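Local coordinates for putative lipase/esterase (Lactobacillus plantarum WCFS1, PDB 3BXP), which is a putative carboxylesterase of the alpha/beta hydrolase clan that probably hydrolyses carboxylic ester bonds, at residues N209-V214 with T224-F229; V196-T199 with S204-P207. All blocks are in the same frame, centred on the assembly; numbering follows the deposited sequence.

Overall arrangement
The two contacts are neighbours, their centres about 8 Å apart, and both are buried beside the last two strands of the chain's sheet. Interaction 1 packs helix 208-219 on strand 224-229 and is largely apolar: one aromatic ring carries it, with a single hydrogen bond at its rim. Interaction 2, earlier in the chain, sets strand 194-199 against the loop that leads into that same helix; it is smaller, and its central glutamine makes its hydrogen bonds to residues outside the two segments, beside prolines that are only partly buried. Ser-210 and Gln-198 join them through a probable hydrogen bond, which connects the helix start with both strands.

Interaction 1: residues N209-V214 with T224-F229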
loop_
_atom_site.group_PDB
_atom_site.type_symbol
_atom_site.label_atom_id
_atom_site.label_comp_id
_atom_site.label_asym_id
_atom_site.label_seq_id
_atom_site.Cartn_x
_atom_site.Cartn_y
_atom_site.Cartn_z
ATOM N N ASN B 209 0.489 -10.097 -7.614
ATOM C CA ASN B 209 1.797 -10.546 -7.170
ATOM C C ASN B 209 2.202 -9.826 -5.882
ATOM O O ASN B 209 2.627 -10.426 -4.906
ATOM C CB ASN B 209 2.851 -10.285 -8.260
ATOM C CG ASN B 209 2.853 -11.361 -9.350
ATOM O OD1 ASN B 209 3.367 -12.434 -9.149
ATOM N ND2 ASN B 209 2.343 -11.008 -10.548
ATOM N N SER B 210 2.151 -8.500 -5.899
ATOM C CA SER B 210 2.590 -7.780 -4.702
ATOM C C SER B 210 1.626 -8.041 -3.534
ATOM O O SER B 210 2.048 -8.095 -2.384
ATOM C CB SER B 210 2.806 -6.285 -4.976
ATOM O OG SER B 210 1.638 -5.666 -5.494
ATOM N N LEU B 211 0.336 -8.147 -3.830
ATOM C CA LEU B 211 -0.676 -8.401 -2.792
ATOM C C LEU B 211 -0.344 -9.725 -2.105
ATOM O O LEU B 211 -0.460 -9.873 -0.912
ATOM C CB LEU B 211 -2.077 -8.488 -3.425
ATOM C CG LEU B 211 -2.653 -7.149 -3.868
ATOM C CD1 LEU B 211 -3.814 -7.363 -4.841
ATOM C CD2 LEU B 211 -3.129 -6.289 -2.641
ATOM N N LYS B 212 0.069 -10.693 -2.894
ATOM C CA LYS B 212 0.404 -12.031 -2.360
ATOM C C LYS B 212 1.630 -11.957 -1.417
ATOM O O LYS B 212 1.603 -12.510 -0.310
ATOM C CB LYS B 212 0.686 -13.017 -3.498
ATOM C CG LYS B 212 -0.524 -13.496 -4.215
ATOM C CD LYS B 212 -0.169 -14.188 -5.540
ATOM C CE LYS B 212 -1.286 -15.030 -6.121
ATOM N NZ LYS B 212 -1.236 -16.471 -5.583
ATOM N N TYR B 213 2.688 -11.272 -1.815
ATOM C CA TYR B 213 3.892 -11.186 -0.958
ATOM C C TYR B 213 3.557 -10.387 0.333
ATOM O O TYR B 213 3.929 -10.737 1.457
ATOM C CB TYR B 213 5.031 -10.494 -1.724
ATOM C CG TYR B 213 6.336 -10.649 -1.028
ATOM C CD1 TYR B 213 6.897 -11.887 -0.862
ATOM C CD2 TYR B 213 7.015 -9.553 -0.502
ATOM C CE1 TYR B 213 8.112 -12.072 -0.190
ATOM C CE2 TYR B 213 8.221 -9.722 0.176
ATOM C CZ TYR B 213 8.766 -10.971 0.321
ATOM O OH TYR B 213 9.981 -11.121 1.012
ATOM N N VAL B 214 2.862 -9.265 0.176
ATOM C CA VAL B 214 2.497 -8.443 1.338
ATOM C C VAL B 214 1.589 -9.210 2.303
ATOM O O VAL B 214 1.773 -9.147 3.513
ATOM C CB VAL B 214 1.915 -7.081 0.914
ATOM C CG1 VAL B 214 1.473 -6.231 2.129
ATOM C CG2 VAL B 214 3.000 -6.313 0.062
ATOM N N THR B 224 6.823 -4.329 7.197
ATOM C CA THR B 224 6.490 -4.224 5.779
ATOM C C THR B 224 5.761 -2.897 5.527
ATOM O O THR B 224 4.883 -2.499 6.309
ATOM C CB THR B 224 5.562 -5.378 5.311
ATOM O OG1 THR B 224 6.153 -6.639 5.601
ATOM C CG2 THR B 224 5.268 -5.323 3.794
ATOM N N ALA B 225 6.145 -2.197 4.453
ATOM C CA ALA B 225 5.323 -1.114 3.884
ATOM C C ALA B 225 4.897 -1.527 2.479
ATOM O O ALA B 225 5.633 -2.223 1.770
ATOM C CB ALA B 225 6.085 0.235 3.824
ATOM N N TYR B 226 3.736 -1.041 2.064
ATOM C CA TYR B 226 3.196 -1.348 0.757
ATOM C C TYR B 226 2.415 -0.165 0.213
ATOM O O TYR B 226 1.516 0.388 0.903
ATOM C CB TYR B 226 2.249 -2.549 0.861
ATOM C CG TYR B 226 1.551 -2.986 -0.419
ATOM C CD1 TYR B 226 2.237 -3.098 -1.590
ATOM C CD2 TYR B 226 0.212 -3.382 -0.417
ATOM C CE1 TYR B 226 1.624 -3.547 -2.759
ATOM C CE2 TYR B 226 -0.395 -3.860 -1.574
ATOM C CZ TYR B 226 0.316 -3.944 -2.727
ATOM O OH TYR B 226 -0.284 -4.413 -3.873
ATOM N N HIS B 227 2.836 0.243 -0.976
ATOM C CA HIS B 227 2.215 1.369 -1.676
ATOM C C HIS B 227 1.779 0.980 -3.023
ATOM O O HIS B 227 2.602 0.804 -3.919
ATOM C CB HIS B 227 3.183 2.559 -1.732
ATOM C CG HIS B 227 3.561 3.066 -0.386
ATOM N ND1 HIS B 227 2.792 3.964 0.321
ATOM C CD2 HIS B 227 4.605 2.760 0.414
ATOM C CE1 HIS B 227 3.368 4.208 1.490
ATOM N NE2 HIS B 227 4.464 3.483 1.577
ATOM N N LEU B 228 0.462 0.837 -3.161
ATOM C CA LEU B 228 -0.158 0.607 -4.449
ATOM C C LEU B 228 -0.773 1.913 -4.988
ATOM O O LEU B 228 -1.804 2.394 -4.523
ATOM C CB LEU B 228 -1.219 -0.484 -4.295
ATOM C CG LEU B 228 -1.873 -0.993 -5.580
ATOM C CD1 LEU B 228 -0.863 -1.844 -6.359
ATOM C CD2 LEU B 228 -3.069 -1.813 -5.150
ATOM N N PHE B 229 -0.061 2.534 -5.916
ATOM C CA PHE B 229 -0.415 3.866 -6.372
ATOM C C PHE B 229 -1.612 3.779 -7.293
ATOM O O PHE B 229 -1.742 2.838 -8.079
ATOM C CB PHE B 229 0.757 4.546 -7.119
ATOM C CG PHE B 229 1.933 4.817 -6.255
ATOM C CD1 PHE B 229 1.984 5.970 -5.486
ATOM C CD2 PHE B 229 2.987 3.921 -6.169
ATOM C CE1 PHE B 229 3.037 6.198 -4.687
ATOM C CE2 PHE B 229 4.076 4.199 -5.334
ATOM C CZ PHE B 229 4.065 5.315 -4.595
#
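The ring of Tyr-226 meets helix 208-219 in two ways, by a face and by an edge. Val-214 lays its CG2 methyl over one face, 3.9 Å from the centroid of the Tyr-226 ring and 22° off the normal, a CH-pi contact displaced toward the CG and CD1 rim. CG1 of Val-214 reaches back to CG2 of Thr-224 at 4.2 Å. Near the ring plane, at the phenol end, OH of Tyr-226 donates a hydrogen bond to OG of Ser-210 (2.8 Å), while CD2 of Leu-211 lies 3.8 Å from CE2 of Tyr-226. With CG anti to the backbone N (chi1 178°), the tyrosine stretches out from the strand far enough for its hydroxyl to meet the first turn of the segment 209-214. Ser-210 is in turn held by a second shell: OG accepts from the phenol and has two acceptors, OE1 of Gln-198 and O of Pro-207, near its one proton, which probably restricts its rotation. With a phenylalanine here the phenol donor is gone, and OG of Ser-210 would probably be less firmly placed at the helix start. Val-196 of strand 194-199 packs against Ser-210, Val-214 and Tyr-226, whereas on the other side of strand 224-229 Ala-225 and His-227 touch helix 258-269. Tyr-226, His-227 and Leu-228 pair antiparallel with a strand of the second subunit, continuing the sheet across the interface. The axes of 209-214 and 224-229 run at 160° to each other, nearly antiparallel; the helix forms the connection of a beta-alpha-beta crossover from strand 194-199 to strand 224-229, as in the alpha/beta hydrolase fold.

Interaction 2: residues V196-T199 with S204-P207; sequences VWQT and SVPP
Gln-198 leaves its strand with CG anti to the backbone N (chi1 -175°) and continues nearly straight (chi2 160°), which carries its carboxamide across to Val-205 and Pro-207. The two ends of the amide face different partners. NE2 of Gln-198 comes within 2.9 Å of O of Val-205, but the angle is poor, so the closeness cannot be counted as a hydrogen bond. The same NE2 of Gln-198 lies 3.7 Å from CG1 of Val-205, whose side chain crosses the glutamine at a slant. OE1 of Gln-198, at the other end of the amide, rests 3.4 Å from CA of Pro-207. Each heteroatom has its bonded partner beyond the pair of segments, OE1 in Ser-210 and NE2 in OD2 of Asp-202, and together those bonds would limit rotation of the amide. Beside it, the ring of Pro-207 brings CG to 3.9 Å from O of Thr-199, a van der Waals touch alone. Asp-202, in the loop between the segments, also accepts through OD1 the backbone N of Ser-204 and of Val-205, so one carboxylate gathers the loop and the glutamine. A bound propanediol, probably from the crystallisation liquor, lies beside Pro-207, while Val-205 touches Ser-117 in what appears to be the nucleophile elbow. A loop following this strand typically carries the acid of the catalytic triad in alpha/beta hydrolases, and the position of Asp-202 is consistent with that site.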
loop_
_atom_site.group_PDB
_atom_site.type_symbol
_atom_site.label_atom_id
_atom_site.label_comp_id
_atom_site.label_asym_id
_atom_site.label_seq_id
_atom_site.Cartn_x
_atom_site.Cartn_y
_atom_site.Cartn_z
ATOM N N VAL B 196 7.455 -2.483 -0.430
ATOM C CA VAL B 196 6.885 -2.953 -1.687
ATOM C C VAL B 196 6.021 -1.831 -2.288
ATOM O O VAL B 196 5.239 -1.171 -1.597
ATOM C CB VAL B 196 6.023 -4.214 -1.431
ATOM C CG1 VAL B 196 5.439 -4.818 -2.701
ATOM C CG2 VAL B 196 6.760 -5.281 -0.637
ATOM N N TRP B 197 6.173 -1.615 -3.571
ATOM C CA TRP B 197 5.300 -0.665 -4.320
ATOM C C TRP B 197 4.955 -1.209 -5.676
ATOM O O TRP B 197 5.689 -2.020 -6.270
ATOM C CB TRP B 197 5.902 0.747 -4.422
ATOM C CG TRP B 197 7.030 0.851 -5.359
ATOM C CD1 TRP B 197 8.347 0.578 -5.082
ATOM C CD2 TRP B 197 6.986 1.218 -6.749
ATOM N NE1 TRP B 197 9.107 0.764 -6.185
ATOM C CE2 TRP B 197 8.298 1.148 -7.233
ATOM C CE3 TRP B 197 5.969 1.556 -7.636
ATOM C CZ2 TRP B 197 8.612 1.446 -8.556
ATOM C CZ3 TRP B 197 6.300 1.876 -8.948
ATOM C CH2 TRP B 197 7.603 1.812 -9.387
ATOM N N GLN B 198 3.798 -0.790 -6.160
ATOM C CA GLN B 198 3.390 -1.119 -7.517
ATOM C C GLN B 198 2.349 -0.139 -7.952
ATOM O O GLN B 198 1.827 0.602 -7.154
ATOM C CB GLN B 198 2.847 -2.547 -7.580
ATOM C CG GLN B 198 2.487 -3.049 -8.985
ATOM C CD GLN B 198 2.415 -4.569 -9.071
ATOM O OE1 GLN B 198 2.252 -5.255 -8.060
ATOM N NE2 GLN B 198 2.470 -5.094 -10.284
ATOM N N THR B 199 2.006 -0.140 -9.227
ATOM C CA THR B 199 0.824 0.647 -9.634
ATOM C C THR B 199 -0.386 -0.213 -9.817
ATOM O O THR B 199 -0.293 -1.361 -10.211
ATOM C CB THR B 199 1.050 1.471 -10.900
ATOM O OG1 THR B 199 1.199 0.596 -12.031
ATOM C CG2 THR B 199 2.275 2.355 -10.750
ATOM N N SER B 204 1.587 -5.060 -17.095
ATOM C CA SER B 204 2.772 -5.888 -17.411
ATOM C C SER B 204 2.982 -6.974 -16.363
ATOM O O SER B 204 3.172 -8.129 -16.668
ATOM C CB SER B 204 4.028 -5.029 -17.398
ATOM O OG SER B 204 4.057 -4.120 -18.486
ATOM N N VAL B 205 2.981 -6.540 -15.116
ATOM C CA VAL B 205 3.083 -7.422 -13.947
ATOM C C VAL B 205 1.766 -7.341 -13.190
ATOM O O VAL B 205 1.394 -6.287 -12.648
ATOM C CB VAL B 205 4.247 -6.998 -12.965
ATOM C CG1 VAL B 205 4.359 -7.945 -11.737
ATOM C CG2 VAL B 205 5.578 -6.941 -13.654
ATOM N N PRO B 206 1.036 -8.443 -13.155
ATOM C CA PRO B 206 -0.258 -8.443 -12.435
ATOM C C PRO B 206 -0.100 -8.028 -10.970
ATOM O O PRO B 206 0.767 -8.583 -10.272
ATOM C CB PRO B 206 -0.696 -9.916 -12.503
ATOM C CG PRO B 206 0.041 -10.493 -13.715
ATOM C CD PRO B 206 1.353 -9.752 -13.766
ATOM N N PRO B 207 -0.918 -7.072 -10.487
ATOM C CA PRO B 207 -0.751 -6.572 -9.130
ATOM C C PRO B 207 -1.000 -7.607 -8.043
ATOM O O PRO B 207 -0.536 -7.437 -6.914
ATOM C CB PRO B 207 -1.749 -5.411 -9.051
ATOM C CG PRO B 207 -1.890 -4.960 -10.374
ATOM C CD PRO B 207 -1.817 -6.190 -11.246
#